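Local coordinates for protein maleate cis-trans isomerase (Pseudomonas putida, PDB 4FQ5) that probably catalyses the cis-trans isomerisation of maleate to fumarate, and is seen here with maleate bound in its pocket, at residues 136-146 with 242-252; 152-162 with 177-188. The protein carries 1 engineered substitution. All blocks are in the same frame, centred on the assembly; numbering follows the deposited sequence.

Contact 1. Residues 136-146 with 242-252; sequences ITSAGALIDGI and ISAAVATTWAM
Ala141 turns its CB onto Ala247 and Ala251, lying 3.5 Å from Ala247 O and 3.7 Å from Ala251 CB. With alanines meeting here, helices 138-146 and 244-252 approach to 7.8 Å between axes while crossing at 83°. Ala247 CB returns the contact at the backbone of Leu142. On one flank Ile242 CD1 takes Leu142 CD1 and Ile146 CG1, the latter at 3.5 Å and at about a right angle. On the other, Ile136 has CG1 beside its backbone N (chi1 -78°), which lays that branch 3.8 Å from Ala251 CB and carries CD1 on to Met252. With CG1, CG2 and CD1 gone, an alanine here is likely to leave one side of Ala251 CB uncovered and a gap toward helix 244-255. The looser side is at partly exposed Asp144, whose CB, 3.9 Å from CZ3, and backbone into Gly145 come up to the Trp250 ring; Tyr273 O holds NE1. Thr248 OG1 is satisfied within its helix by Ala244 O, 2.8 Å, while Ser138 OG bonds outside, to Ala102 O. With these hydroxyls spent on carbonyls, close apolar fit joins the two sheets' outermost strands within this chain and the helices after them.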
loop_
_atom_site.group_PDB
_atom_site.type_symbol
_atom_site.label_atom_id
_atom_site.label_comp_id
_atom_site.label_asym_id
_atom_site.label_seq_id
_atom_site.Cartn_x
_atom_site.Cartn_y
_atom_site.Cartn_z
ATOM N N ILE A 136 -18.629 14.711 -12.964
ATOM C CA ILE A 136 -19.419 14.410 -11.774
ATOM C C ILE A 136 -19.401 15.664 -10.909
ATOM O O ILE A 136 -18.370 16.319 -10.787
ATOM C CB ILE A 136 -18.863 13.179 -10.993
ATOM C CG1 ILE A 136 -19.272 11.867 -11.675
ATOM C CG2 ILE A 136 -19.442 13.100 -9.587
ATOM C CD1 ILE A 136 -18.380 11.420 -12.809
ATOM N N THR A 137 -20.554 16.031 -10.363
ATOM C CA THR A 137 -20.586 16.998 -9.273
ATOM C C THR A 137 -20.946 16.243 -7.997
ATOM O O THR A 137 -21.700 15.271 -8.049
ATOM C CB THR A 137 -21.593 18.149 -9.512
ATOM O OG1 THR A 137 -22.931 17.646 -9.437
ATOM C CG2 THR A 137 -21.361 18.813 -10.881
ATOM N N SER A 138 -20.393 16.688 -6.872
ATOM C CA SER A 138 -20.732 16.164 -5.543
ATOM C C SER A 138 -22.230 16.185 -5.284
ATOM O O SER A 138 -22.789 15.237 -4.725
ATOM C CB SER A 138 -20.068 17.015 -4.469
ATOM O OG SER A 138 -18.672 16.833 -4.512
ATOM N N ALA A 139 -22.861 17.291 -5.674
ATOM C CA ALA A 139 -24.293 17.482 -5.476
ATOM C C ALA A 139 -25.085 16.414 -6.211
ATOM O O ALA A 139 -25.940 15.757 -5.617
ATOM C CB ALA A 139 -24.719 18.876 -5.918
ATOM N N GLY A 140 -24.777 16.232 -7.493
ATOM C CA GLY A 140 -25.450 15.242 -8.329
ATOM C C GLY A 140 -25.154 13.824 -7.876
ATOM O O GLY A 140 -26.042 12.969 -7.866
ATOM N N ALA A 141 -23.900 13.583 -7.501
ATOM C CA ALA A 141 -23.462 12.278 -7.018
ATOM C C ALA A 141 -24.244 11.873 -5.778
ATOM O O ALA A 141 -24.689 10.729 -5.675
ATOM C CB ALA A 141 -21.967 12.295 -6.724
ATOM N N LEU A 142 -24.417 12.816 -4.848
ATOM C CA LEU A 142 -25.170 12.560 -3.626
ATOM C C LEU A 142 -26.600 12.137 -3.944
ATOM O O LEU A 142 -27.079 11.124 -3.421
ATOM C CB LEU A 142 -25.158 13.767 -2.675
ATOM C CG LEU A 142 -25.721 13.474 -1.273
ATOM C CD1 LEU A 142 -24.712 12.694 -0.436
ATOM C CD2 LEU A 142 -26.135 14.748 -0.543
ATOM N N ILE A 143 -27.270 12.901 -4.809
ATOM C CA ILE A 143 -28.630 12.563 -5.233
ATOM C C ILE A 143 -28.673 11.198 -5.924
ATOM O O ILE A 143 -29.509 10.357 -5.580
ATOM C CB ILE A 143 -29.272 13.669 -6.105
ATOM C CG1 ILE A 143 -29.757 14.820 -5.223
ATOM C CG2 ILE A 143 -30.469 13.144 -6.885
ATOM C CD1 ILE A 143 -28.892 16.051 -5.300
ATOM N N ASP A 144 -27.767 10.973 -6.874
ATOM C CA ASP A 144 -27.699 9.688 -7.575
ATOM C C ASP A 144 -27.384 8.521 -6.633
ATOM O O ASP A 144 -27.943 7.435 -6.783
ATOM C CB ASP A 144 -26.698 9.738 -8.740
ATOM C CG ASP A 144 -27.145 10.679 -9.855
ATOM O OD1 ASP A 144 -28.337 11.045 -9.877
ATOM O OD2 ASP A 144 -26.304 11.062 -10.699
ATOM N N GLY A 145 -26.497 8.755 -5.666
ATOM C CA GLY A 145 -26.135 7.733 -4.681
ATOM C C GLY A 145 -27.299 7.370 -3.778
ATOM O O GLY A 145 -27.514 6.193 -3.465
ATOM N N ILE A 146 -28.050 8.381 -3.352
ATOM C CA ILE A 146 -29.253 8.155 -2.546
ATOM C C ILE A 146 -30.275 7.328 -3.336
ATOM O O ILE A 146 -30.827 6.360 -2.811
ATOM C CB ILE A 146 -29.867 9.480 -2.031
ATOM C CG1 ILE A 146 -28.971 10.085 -0.949
ATOM C CG2 ILE A 146 -31.286 9.255 -1.496
ATOM C CD1 ILE A 146 -29.242 11.538 -0.626
ATOM N N ILE A 242 -23.650 7.550 3.940
ATOM C CA ILE A 242 -22.914 8.101 2.813
ATOM C C ILE A 242 -22.434 9.498 3.150
ATOM O O ILE A 242 -22.893 10.107 4.120
ATOM C CB ILE A 242 -23.764 8.149 1.522
ATOM C CG1 ILE A 242 -25.006 9.037 1.718
ATOM C CG2 ILE A 242 -24.119 6.738 1.078
ATOM C CD1 ILE A 242 -25.875 9.160 0.485
ATOM N N SER A 243 -21.497 9.987 2.345
ATOM C CA SER A 243 -21.017 11.352 2.443
ATOM C C SER A 243 -20.883 11.875 1.028
ATOM O O SER A 243 -20.858 11.084 0.079
ATOM C CB SER A 243 -19.662 11.395 3.146
ATOM O OG SER A 243 -18.672 10.744 2.368
ATOM N N ALA A 244 -20.799 13.198 0.879
ATOM C CA ALA A 244 -20.582 13.796 -0.440
ATOM C C ALA A 244 -19.327 13.205 -1.095
ATOM O O ALA A 244 -19.328 12.914 -2.287
ATOM C CB ALA A 244 -20.471 15.309 -0.334
ATOM N N ALA A 245 -18.275 13.010 -0.300
ATOM C CA ALA A 245 -17.016 12.424 -0.784
ATOM C C ALA A 245 -17.217 10.995 -1.264
ATOM O O ALA A 245 -16.742 10.624 -2.344
ATOM C CB ALA A 245 -15.955 12.466 0.308
ATOM N N VAL A 246 -17.921 10.194 -0.458
ATOM C CA VAL A 246 -18.210 8.796 -0.808
ATOM C C VAL A 246 -19.080 8.690 -2.065
ATOM O O VAL A 246 -18.795 7.884 -2.957
ATOM C CB VAL A 246 -18.817 8.018 0.387
ATOM C CG1 VAL A 246 -19.647 6.824 -0.076
ATOM C CG2 VAL A 246 -17.710 7.562 1.323
ATOM N N ALA A 247 -20.126 9.511 -2.136
ATOM C CA ALA A 247 -21.028 9.526 -3.294
ATOM C C ALA A 247 -20.286 9.885 -4.584
ATOM O O ALA A 247 -20.521 9.272 -5.630
ATOM C CB ALA A 247 -22.186 10.489 -3.056
ATOM N N THR A 248 -19.389 10.867 -4.487
ATOM C CA THR A 248 -18.564 11.318 -5.616
ATOM C C THR A 248 -17.677 10.188 -6.148
ATOM O O THR A 248 -17.581 9.992 -7.363
ATOM C CB THR A 248 -17.688 12.532 -5.223
ATOM O OG1 THR A 248 -18.526 13.627 -4.837
ATOM C CG2 THR A 248 -16.795 12.985 -6.379
ATOM N N THR A 249 -17.037 9.434 -5.253
ATOM C CA THR A 249 -16.165 8.353 -5.734
ATOM C C THR A 249 -16.990 7.221 -6.329
ATOM O O THR A 249 -16.602 6.636 -7.338
ATOM C CB THR A 249 -15.090 7.846 -4.721
ATOM O OG1 THR A 249 -15.352 6.497 -4.324
ATOM C CG2 THR A 249 -14.927 8.737 -3.526
ATOM N N TRP A 250 -18.143 6.944 -5.727
ATOM C CA TRP A 250 -19.094 6.014 -6.308
ATOM C C TRP A 250 -19.467 6.436 -7.712
ATOM O O TRP A 250 -19.418 5.622 -8.645
ATOM C CB TRP A 250 -20.330 5.870 -5.423
ATOM C CG TRP A 250 -21.396 5.036 -6.076
ATOM C CD1 TRP A 250 -21.500 3.645 -6.098
ATOM C CD2 TRP A 250 -22.537 5.518 -6.868
ATOM N NE1 TRP A 250 -22.600 3.251 -6.826
ATOM C CE2 TRP A 250 -23.263 4.322 -7.313
ATOM C CE3 TRP A 250 -23.015 6.774 -7.233
ATOM C CZ2 TRP A 250 -24.413 4.405 -8.087
ATOM C CZ3 TRP A 250 -24.174 6.843 -8.019
ATOM C CH2 TRP A 250 -24.855 5.682 -8.432
ATOM N N ALA A 251 -19.804 7.715 -7.883
ATOM C CA ALA A 251 -20.211 8.228 -9.196
ATOM C C ALA A 251 -19.079 8.231 -10.228
ATOM O O ALA A 251 -19.302 7.906 -11.390
ATOM C CB ALA A 251 -20.842 9.611 -9.067
ATOM N N MET A 252 -17.869 8.576 -9.797
ATOM C CA MET A 252 -16.696 8.514 -10.671
ATOM C C MET A 252 -16.437 7.086 -11.160
ATOM O O MET A 252 -16.246 6.856 -12.359
ATOM C CB MET A 252 -15.456 9.047 -9.955
ATOM C CG MET A 252 -15.367 10.557 -9.851
ATOM S SD MET A 252 -13.976 11.029 -8.803
ATOM C CE MET A 252 -13.835 12.753 -9.233
#

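Contact 2. Residues 152-162 with 177-188; sequences KRVAVVTPYMK and IEVGDYRALEIS. With MAE (maleic acid), chain C.
Pro159 O receives the N-H of Ile187 at 2.7 Å and 171°, and Tyr160 O takes a weak bond from Glu186 N. These bonds extend, past the strand ends, the parallel pairing of strands 153-158 and 178-184, which helix 162-174 connects as a beta-alpha-beta unit. Here the chain meets the ligand: Tyr160 OH donates to O3 of the bound maleic acid at 2.6 Å, and O3 lies at the ring edge, near its plane. The ring is positioned by its neighbours: Pro159 CD sits 4.0 Å above the Tyr160 ring, over its centre, and Thr158 OG1 accepts from Tyr160 N in an ST turn while also bonding to Thr165 OG1 of the helix. Behind the turn runs the ladder: Leu185 N to Thr158 O, Thr158 N to Arg183 O, Arg183 N to Val156 O. It then meets a beta bulge, where Val154 O is taken by Gly180 N and Val156 N by Asp181 O, so the register slips by one residue. Among the side chains, Val156 CB faces Tyr182 CB at 4.1 Å, and the tyrosine hydroxyl goes on to Glu166. At the far end Arg153, with CG anti to the backbone N (chi1 -163°) and its chain extended to NE, crosses Glu178 obliquely and lays one guanidinium face over Gly180 CA, 3.5 Å from NH2. Asp212 holds NH2 in a second salt bridge, while Glu178 OE1 meets NE at 3.0 Å in the guanidinium plane, its own carboxylate turned 88° to that plane.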
loop_
_atom_site.group_PDB
_atom_site.type_symbol
_atom_site.label_atom_id
_atom_site.label_comp_id
_atom_site.label_asym_id
_atom_site.label_seq_id
_atom_site.Cartn_x
_atom_site.Cartn_y
_atom_site.Cartn_z
ATOM N N LYS A 152 -35.501 6.695 0.356
ATOM C CA LYS A 152 -36.575 7.648 0.072
ATOM C C LYS A 152 -36.554 8.833 1.028
ATOM O O LYS A 152 -37.047 9.921 0.709
ATOM C CB LYS A 152 -37.934 6.950 0.159
ATOM C CG LYS A 152 -38.624 6.768 -1.176
ATOM C CD LYS A 152 -38.111 5.566 -1.947
ATOM C CE LYS A 152 -38.399 5.744 -3.428
ATOM N NZ LYS A 152 -38.591 4.446 -4.134
ATOM N N ARG A 153 -35.991 8.594 2.206
ATOM C CA ARG A 153 -35.942 9.572 3.268
ATOM C C ARG A 153 -34.531 9.523 3.836
ATOM O O ARG A 153 -33.925 8.455 3.937
ATOM C CB ARG A 153 -36.979 9.229 4.340
ATOM C CG ARG A 153 -37.317 10.359 5.297
ATOM C CD ARG A 153 -38.618 10.072 6.035
ATOM N NE ARG A 153 -39.335 11.300 6.385
ATOM C CZ ARG A 153 -39.185 11.960 7.531
ATOM N NH1 ARG A 153 -39.879 13.063 7.760
ATOM N NH2 ARG A 153 -38.341 11.520 8.453
ATOM N N VAL A 154 -34.018 10.684 4.212
ATOM C CA VAL A 154 -32.619 10.816 4.561
ATOM C C VAL A 154 -32.446 11.758 5.754
ATOM O O VAL A 154 -33.209 12.710 5.922
ATOM C CB VAL A 154 -31.833 11.250 3.293
ATOM C CG1 VAL A 154 -30.946 12.459 3.522
ATOM C CG2 VAL A 154 -31.088 10.071 2.685
ATOM N N ALA A 155 -31.476 11.455 6.611
ATOM C CA ALA A 155 -31.037 12.404 7.625
ATOM C C ALA A 155 -29.713 12.987 7.156
ATOM O O ALA A 155 -28.954 12.312 6.466
ATOM C CB ALA A 155 -30.896 11.734 8.980
ATOM N N VAL A 156 -29.444 14.242 7.509
ATOM C CA VAL A 156 -28.321 14.984 6.919
ATOM C C VAL A 156 -27.561 15.802 7.952
ATOM O O VAL A 156 -28.154 16.591 8.682
ATOM C CB VAL A 156 -28.808 15.962 5.808
ATOM C CG1 VAL A 156 -27.631 16.694 5.171
ATOM C CG2 VAL A 156 -29.602 15.231 4.742
ATOM N N VAL A 157 -26.245 15.632 7.997
ATOM C CA VAL A 157 -25.391 16.514 8.789
ATOM C C VAL A 157 -24.604 17.417 7.838
ATOM O O VAL A 157 -24.089 16.949 6.822
ATOM C CB VAL A 157 -24.407 15.719 9.680
ATOM C CG1 VAL A 157 -23.646 16.658 10.607
ATOM C CG2 VAL A 157 -25.144 14.638 10.475
ATOM N N THR A 158 -24.525 18.706 8.161
ATOM C CA THR A 158 -23.709 19.651 7.393
ATOM C C THR A 158 -22.874 20.515 8.343
ATOM O O THR A 158 -23.194 20.610 9.529
ATOM C CB THR A 158 -24.566 20.593 6.511
ATOM O OG1 THR A 158 -24.897 21.774 7.255
ATOM C CG2 THR A 158 -25.843 19.923 6.017
ATOM N N PRO A 159 -21.800 21.149 7.831
ATOM C CA PRO A 159 -21.054 22.104 8.638
ATOM C C PRO A 159 -21.459 23.562 8.391
ATOM O O PRO A 159 -20.942 24.462 9.058
ATOM C CB PRO A 159 -19.623 21.893 8.162
ATOM C CG PRO A 159 -19.780 21.576 6.711
ATOM C CD PRO A 159 -21.097 20.848 6.568
ATOM N N TYR A 160 -22.378 23.776 7.454
ATOM C CA TYR A 160 -22.707 25.115 6.972
ATOM C C TYR A 160 -23.494 25.948 7.974
ATOM O O TYR A 160 -24.114 25.420 8.901
ATOM C CB TYR A 160 -23.551 25.060 5.691
ATOM C CG TYR A 160 -23.153 24.033 4.659
ATOM C CD1 TYR A 160 -21.863 23.992 4.126
ATOM C CD2 TYR A 160 -24.092 23.127 4.180
ATOM C CE1 TYR A 160 -21.521 23.055 3.161
ATOM C CE2 TYR A 160 -23.757 22.183 3.232
ATOM C CZ TYR A 160 -22.476 22.157 2.720
ATOM O OH TYR A 160 -22.170 21.210 1.772
ATOM N N MET A 161 -23.471 27.260 7.747
ATOM C CA MET A 161 -24.430 28.182 8.348
ATOM C C MET A 161 -25.855 27.750 7.999
ATOM O O MET A 161 -26.086 27.081 6.988
ATOM C CB MET A 161 -24.162 29.608 7.865
ATOM C CG MET A 161 -22.754 30.112 8.155
ATOM S SD MET A 161 -22.187 29.819 9.851
ATOM C CE MET A 161 -23.105 31.060 10.770
ATOM N N LYS A 162 -26.806 28.135 8.842
ATOM C CA LYS A 162 -28.188 27.646 8.765
ATOM C C LYS A 162 -28.905 27.908 7.425
ATOM O O LYS A 162 -29.554 27.000 6.907
ATOM C CB LYS A 162 -28.997 28.182 9.956
ATOM C CG LYS A 162 -30.427 27.681 10.073
ATOM C CD LYS A 162 -31.070 28.256 11.330
ATOM C CE LYS A 162 -32.544 27.891 11.432
ATOM N NZ LYS A 162 -33.126 28.425 12.697
ATOM N N ILE A 177 -36.419 13.580 -2.697
ATOM C CA ILE A 177 -35.894 12.809 -1.569
ATOM C C ILE A 177 -36.285 13.523 -0.288
ATOM O O ILE A 177 -35.883 14.663 -0.051
ATOM C CB ILE A 177 -34.356 12.661 -1.641
ATOM C CG1 ILE A 177 -33.939 11.941 -2.926
ATOM C CG2 ILE A 177 -33.820 11.930 -0.411
ATOM C CD1 ILE A 177 -32.542 12.293 -3.407
ATOM N N GLU A 178 -37.070 12.846 0.542
ATOM C CA GLU A 178 -37.482 13.407 1.826
ATOM C C GLU A 178 -36.293 13.627 2.746
ATOM O O GLU A 178 -35.335 12.854 2.730
ATOM C CB GLU A 178 -38.510 12.503 2.507
ATOM C CG GLU A 178 -39.880 12.516 1.847
ATOM C CD GLU A 178 -40.891 11.645 2.575
ATOM O OE1 GLU A 178 -40.750 11.435 3.800
ATOM O OE2 GLU A 178 -41.838 11.172 1.917
ATOM N N VAL A 179 -36.350 14.698 3.530
ATOM C CA VAL A 179 -35.359 14.937 4.566
ATOM C C VAL A 179 -36.054 14.962 5.922
ATOM O O VAL A 179 -36.968 15.758 6.149
ATOM C CB VAL A 179 -34.568 16.247 4.344
ATOM C CG1 VAL A 179 -33.551 16.455 5.454
ATOM C CG2 VAL A 179 -33.861 16.232 2.995
ATOM N N GLY A 180 -35.618 14.068 6.808
ATOM C CA GLY A 180 -36.032 14.093 8.207
ATOM C C GLY A 180 -35.130 15.017 8.998
ATOM O O GLY A 180 -34.911 16.167 8.616
ATOM N N ASP A 181 -34.598 14.513 10.104
ATOM C CA ASP A 181 -33.677 15.277 10.929
ATOM C C ASP A 181 -32.471 15.760 10.134
ATOM O O ASP A 181 -31.946 15.040 9.285
ATOM C CB ASP A 181 -33.192 14.431 12.107
ATOM C CG ASP A 181 -34.075 14.567 13.332
ATOM O OD1 ASP A 181 -33.518 14.782 14.429
ATOM O OD2 ASP A 181 -35.316 14.466 13.203
ATOM N N TYR A 182 -32.052 16.989 10.406
ATOM C CA TYR A 182 -30.797 17.492 9.883
ATOM C C TYR A 182 -30.131 18.388 10.909
ATOM O O TYR A 182 -30.809 18.982 11.751
ATOM C CB TYR A 182 -30.976 18.191 8.523
ATOM C CG TYR A 182 -31.902 19.392 8.496
ATOM C CD1 TYR A 182 -31.424 20.674 8.767
ATOM C CD2 TYR A 182 -33.247 19.249 8.154
ATOM C CE1 TYR A 182 -32.265 21.778 8.722
ATOM C CE2 TYR A 182 -34.099 20.346 8.109
ATOM C CZ TYR A 182 -33.601 21.603 8.390
ATOM O OH TYR A 182 -34.439 22.693 8.344
ATOM N N ARG A 183 -28.804 18.452 10.853
ATOM C CA ARG A 183 -28.021 19.302 11.751
ATOM C C ARG A 183 -27.045 20.149 10.958
ATOM O O ARG A 183 -26.480 19.691 9.971
ATOM C CB ARG A 183 -27.233 18.468 12.771
ATOM C CG ARG A 183 -28.069 17.688 13.771
ATOM C CD ARG A 183 -28.554 18.533 14.944
ATOM N NE ARG A 183 -29.358 17.731 15.872
ATOM C CZ ARG A 183 -30.662 17.489 15.737
ATOM N NH1 ARG A 183 -31.342 17.984 14.705
ATOM N NH2 ARG A 183 -31.291 16.742 16.633
ATOM N N ALA A 184 -26.843 21.380 11.414
ATOM C CA ALA A 184 -25.910 22.307 10.800
ATOM C C ALA A 184 -24.930 22.782 11.860
ATOM O O ALA A 184 -25.342 23.338 12.879
ATOM C CB ALA A 184 -26.661 23.487 10.204
ATOM N N LEU A 185 -23.637 22.569 11.625
ATOM C CA LEU A 185 -22.616 22.939 12.611
ATOM C C LEU A 185 -22.312 24.435 12.635
ATOM O O LEU A 185 -21.684 24.922 13.572
ATOM C CB LEU A 185 -21.329 22.138 12.400
ATOM C CG LEU A 185 -21.437 20.611 12.444
ATOM C CD1 LEU A 185 -20.060 20.003 12.230
ATOM C CD2 LEU A 185 -22.055 20.112 13.744
ATOM N N GLU A 186 -22.756 25.148 11.600
ATOM C CA GLU A 186 -22.593 26.603 11.492
ATOM C C GLU A 186 -21.148 27.056 11.618
ATOM O O GLU A 186 -20.831 27.922 12.431
ATOM C CB GLU A 186 -23.475 27.339 12.508
ATOM C CG GLU A 186 -24.956 27.034 12.378
ATOM C CD GLU A 186 -25.833 28.005 13.155
ATOM O OE1 GLU A 186 -25.315 29.023 13.670
ATOM O OE2 GLU A 186 -27.048 27.747 13.245
ATOM N N ILE A 187 -20.279 26.455 10.809
ATOM C CA ILE A 187 -18.870 26.820 10.747
ATOM C C ILE A 187 -18.595 27.295 9.319
ATOM O O ILE A 187 -18.620 26.491 8.384
ATOM C CB ILE A 187 -17.961 25.616 11.090
ATOM C CG1 ILE A 187 -18.313 25.042 12.474
ATOM C CG2 ILE A 187 -16.496 26.012 11.035
ATOM C CD1 ILE A 187 -17.577 23.763 12.828
ATOM N N SER A 188 -18.355 28.593 9.147
ATOM C CA SER A 188 -18.206 29.172 7.805
ATOM C C SER A 188 -16.748 29.292 7.355
ATOM O O SER A 188 -16.467 29.320 6.151
ATOM C CB SER A 188 -18.926 30.524 7.704
ATOM O OG SER A 188 -18.375 31.455 8.615
HETATM C C1 MAE C . -16.247 22.483 0.817
HETATM O O1 MAE C . -15.023 22.680 0.886
HETATM O O2 MAE C . -16.871 21.748 1.597
HETATM C C2 MAE C . -16.994 23.190 -0.234
HETATM C C3 MAE C . -18.212 22.873 -0.633
HETATM C C4 MAE C . -19.013 21.744 -0.107
HETATM O O3 MAE C . -20.025 22.003 0.537
HETATM O O4 MAE C . -18.705 20.570 -0.340
#

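How the contacts relate
Contacts 1 and 2, whose centres lie 16 Å apart, meet where helix 138-149 of contact 1 packs on contact 2. Ile146, which meets Ile242 in contact 1, also sends CG2 to 3.8 Å from Ile177 CD1 and CD1 to 4.1 Å from Val154 CG2. Both reach the sheet in which 178-184 and 241-243 are outermost within this chain; contact 1 also reaches the other sheet through strand 135-137. Contact 2 touches the maleate directly through Tyr160, whereas in contact 1 the side chain of Ala244 packs on Val222 of the pocket, about 6 Å from the ligand. Pro159 lies about 3 Å, side chain to side chain, from Ala221, the engineered replacement at the predicted proton-donor position.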